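Long-range contact in Esterase/lipase-like protein (Caldicellulosiruptor lactoaceticus 6A, PDB 6A6O), which hydrolyses acetyl esters and β-1,4-linked xylosides as a bifunctional enzyme, probably with an alpha/beta-hydrolase fold: residues Y97-P102 with A187-N192. Sequence-based numbering, arbitrary orientation.
Sequences YKHPAP and ALLGEN
In what is probably an alpha/beta-hydrolase fold, the C-terminal end of helix 182-189 meets the loop leading into helix 101-115, and H99 and L188 join them through the main chain. The carbonyls of the last turn have no helix amide ahead of them, and L188 O takes its donor from the loop: H99 N gives its hydrogen to it at 2.9 Å, in the carbonyl plane and nearly straight (163°). K98 CB lies 3.3 Å from that oxygen, a close van der Waals contact. A187 O is served by a water, which donates to it at 2.7 Å and also to Y97 O, while K98 NZ donates to the water at 3.0 Å. A lysine suits this exposed place: its aliphatic carbons run past the helix end, CE reaching 3.8 Å from G190 N, and a bend at chi4 (42°) turns the ammonium back to the water. A positive group beside helix-end carbonyls is probably favourable. G190 leaves the helix with positive phi and extended psi, where a CB would press on L189 O, which calls for glycine. On the side of H99 and P102 the contact is apolar. H99 lies alongside L189, whose CD2 comes 3.7 Å from H99 CB; P100 CB lies over the centre of one imidazole face. With CG opposite the backbone N (chi1 -169°), L188 brings CD1 back to within 3.9 Å of P102 CG, although its CB points away. Proline fits the first turn of a helix, where an amide hydrogen is not needed. The contact thus ties the start of helix 101-115, which follows strand 86-91 in the chain, to the end of helix 182-189, which follows strand 167-170; the ring of Y97 leads away, its OH hydrogen-bonded to D34 N.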
ATOM      1  N   TYR A  97       8.927 -11.247  11.767  1.00 34.25           N
ATOM      2  CA  TYR A  97       8.109 -11.890  10.755  1.00 31.64           C
ATOM      3  C   TYR A  97       8.788 -11.742   9.396  1.00 28.53           C
ATOM      4  O   TYR A  97       9.588 -10.828   9.171  1.00 31.71           O
ATOM      5  CB  TYR A  97       6.706 -11.289  10.708  1.00 33.53           C
ATOM      6  CG  TYR A  97       5.782 -11.726  11.831  1.00 34.89           C
ATOM      7  CD1 TYR A  97       5.107 -12.936  11.771  1.00 38.94           C
ATOM      8  CD2 TYR A  97       5.574 -10.913  12.939  1.00 35.72           C
ATOM      9  CE1 TYR A  97       4.245 -13.332  12.789  1.00 37.57           C
ATOM     10  CE2 TYR A  97       4.715 -11.299  13.962  1.00 38.02           C
ATOM     11  CZ  TYR A  97       4.058 -12.507  13.879  1.00 38.23           C
ATOM     12  OH  TYR A  97       3.206 -12.891  14.886  1.00 38.30           O
ATOM     13  N   LYS A  98       8.482 -12.675   8.500  1.00 28.21           N
ATOM     14  CA  LYS A  98       9.033 -12.697   7.152  1.00 33.76           C
ATOM     15  C   LYS A  98       7.902 -12.900   6.156  1.00 30.62           C
ATOM     16  O   LYS A  98       6.755 -13.171   6.528  1.00 32.78           O
ATOM     17  CB  LYS A  98      10.073 -13.815   6.986  1.00 34.77           C
ATOM     18  CG  LYS A  98      11.373 -13.537   7.696  1.00 35.64           C
ATOM     19  CD  LYS A  98      12.416 -14.578   7.375  1.00 41.40           C
ATOM     20  CE  LYS A  98      13.785 -14.062   7.766  1.00 44.80           C
ATOM     21  NZ  LYS A  98      13.741 -13.362   9.084  1.00 43.47           N
ATOM     22  N   HIS A  99       8.244 -12.783   4.877  1.00 30.72           N
ATOM     23  CA  HIS A  99       7.327 -13.196   3.828  1.00 28.83           C
ATOM     24  C   HIS A  99       6.810 -14.602   4.124  1.00 29.95           C
ATOM     25  O   HIS A  99       7.592 -15.468   4.541  1.00 30.21           O
ATOM     26  CB  HIS A  99       8.042 -13.176   2.471  1.00 28.75           C
ATOM     27  CG  HIS A  99       7.235 -13.767   1.359  1.00 31.19           C
ATOM     28  ND1 HIS A  99       6.237 -13.069   0.712  1.00 26.82           N
ATOM     29  CD2 HIS A  99       7.263 -14.996   0.795  1.00 33.30           C
ATOM     30  CE1 HIS A  99       5.693 -13.841  -0.213  1.00 30.65           C
ATOM     31  NE2 HIS A  99       6.298 -15.013  -0.182  1.00 29.77           N
ATOM     32  N   PRO A 100       5.510 -14.880   3.901  1.00 29.87           N
ATOM     33  CA  PRO A 100       4.531 -13.964   3.313  1.00 29.35           C
ATOM     34  C   PRO A 100       3.641 -13.224   4.301  1.00 29.93           C
ATOM     35  O   PRO A 100       2.588 -12.736   3.872  1.00 30.92           O
ATOM     36  CB  PRO A 100       3.674 -14.893   2.466  1.00 29.13           C
ATOM     37  CG  PRO A 100       3.644 -16.159   3.262  1.00 31.28           C
ATOM     38  CD  PRO A 100       4.990 -16.262   3.944  1.00 32.48           C
ATOM     39  N   ALA A 101       4.038 -13.138   5.571  1.00 29.06           N
ATOM     40  CA  ALA A 101       3.162 -12.510   6.563  1.00 29.10           C
ATOM     41  C   ALA A 101       2.743 -11.095   6.176  1.00 27.32           C
ATOM     42  O   ALA A 101       1.535 -10.800   6.230  1.00 29.17           O
ATOM     43  CB  ALA A 101       3.825 -12.534   7.944  1.00 27.73           C
ATOM     44  N   PRO A 102       3.644 -10.178   5.796  1.00 28.65           N
ATOM     45  CA  PRO A 102       3.163  -8.826   5.458  1.00 25.76           C
ATOM     46  C   PRO A 102       2.174  -8.829   4.308  1.00 24.77           C
ATOM     47  O   PRO A 102       1.183  -8.092   4.356  1.00 25.46           O
ATOM     48  CB  PRO A 102       4.451  -8.060   5.116  1.00 27.35           C
ATOM     49  CG  PRO A 102       5.533  -8.817   5.827  1.00 27.87           C
ATOM     50  CD  PRO A 102       5.113 -10.258   5.725  1.00 26.19           C
ATOM     51  N   ALA A 187      15.280  -8.361   5.389  1.00 28.69           N
ATOM     52  CA  ALA A 187      14.230  -8.426   6.399  1.00 32.00           C
ATOM     53  C   ALA A 187      13.064  -9.286   5.932  1.00 32.65           C
ATOM     54  O   ALA A 187      12.475 -10.030   6.724  1.00 33.40           O
ATOM     55  CB  ALA A 187      13.748  -7.017   6.759  1.00 31.26           C
ATOM     56  N   LEU A 188      12.724  -9.216   4.643  1.00 29.79           N
ATOM     57  CA  LEU A 188      11.541  -9.920   4.160  1.00 30.52           C
ATOM     58  C   LEU A 188      11.818 -11.394   3.902  1.00 31.83           C
ATOM     59  O   LEU A 188      10.957 -12.242   4.167  1.00 35.44           O
ATOM     60  CB  LEU A 188      11.018  -9.249   2.886  1.00 32.12           C
ATOM     61  CG  LEU A 188       9.649  -9.645   2.345  1.00 33.78           C
ATOM     62  CD1 LEU A 188       8.553  -9.327   3.350  1.00 30.30           C
ATOM     63  CD2 LEU A 188       9.407  -8.906   1.018  1.00 27.15           C
ATOM     64  N   LEU A 189      13.013 -11.724   3.398  1.00 30.72           N
ATOM     65  CA  LEU A 189      13.278 -13.054   2.872  1.00 36.22           C
ATOM     66  C   LEU A 189      14.384 -13.821   3.583  1.00 38.04           C
ATOM     67  O   LEU A 189      14.463 -15.040   3.401  1.00 38.16           O
ATOM     68  CB  LEU A 189      13.638 -12.979   1.378  1.00 36.63           C
ATOM     69  CG  LEU A 189      12.501 -12.493   0.470  1.00 36.24           C
ATOM     70  CD1 LEU A 189      12.917 -12.546  -0.995  1.00 32.54           C
ATOM     71  CD2 LEU A 189      11.245 -13.318   0.711  1.00 37.91           C
ATOM     72  N   GLY A 190      15.232 -13.166   4.369  1.00 34.64           N
ATOM     73  CA  GLY A 190      16.391 -13.848   4.924  1.00 40.13           C
ATOM     74  C   GLY A 190      17.618 -13.700   4.046  1.00 42.11           C
ATOM     75  O   GLY A 190      17.642 -12.947   3.068  1.00 44.21           O
ATOM     76  N   GLU A 191      18.663 -14.455   4.394  1.00 47.83           N
ATOM     77  CA  GLU A 191      19.978 -14.187   3.820  1.00 52.33           C
ATOM     78  C   GLU A 191      20.291 -14.989   2.560  1.00 51.90           C
ATOM     79  O   GLU A 191      21.177 -14.584   1.796  1.00 56.69           O
ATOM     80  CB  GLU A 191      21.070 -14.436   4.866  1.00 59.56           C
ATOM     81  CG  GLU A 191      21.863 -13.188   5.214  1.00 62.05           C
ATOM     82  CD  GLU A 191      23.154 -13.502   5.942  1.00 74.27           C
ATOM     83  OE1 GLU A 191      23.102 -13.742   7.168  1.00 76.02           O
ATOM     84  OE2 GLU A 191      24.221 -13.510   5.290  1.00 80.77           O
ATOM     85  N   ASN A 192      19.605 -16.107   2.316  1.00 45.02           N
ATOM     86  CA  ASN A 192      19.801 -16.901   1.101  1.00 48.53           C
ATOM     87  C   ASN A 192      18.448 -17.180   0.467  1.00 41.55           C
ATOM     88  O   ASN A 192      17.990 -18.327   0.419  1.00 42.19           O
ATOM     89  CB  ASN A 192      20.546 -18.202   1.402  1.00 53.62           C
ATOM     90  CG  ASN A 192      21.889 -17.964   2.061  1.00 60.05           C
ATOM     91  OD1 ASN A 192      22.766 -17.318   1.487  1.00 64.00           O
ATOM     92  ND2 ASN A 192      22.061 -18.493   3.269  1.00 58.26           N
TER
HETATM   93  O   HOH W   1      12.112 -10.796   9.244  1.00 41.95           O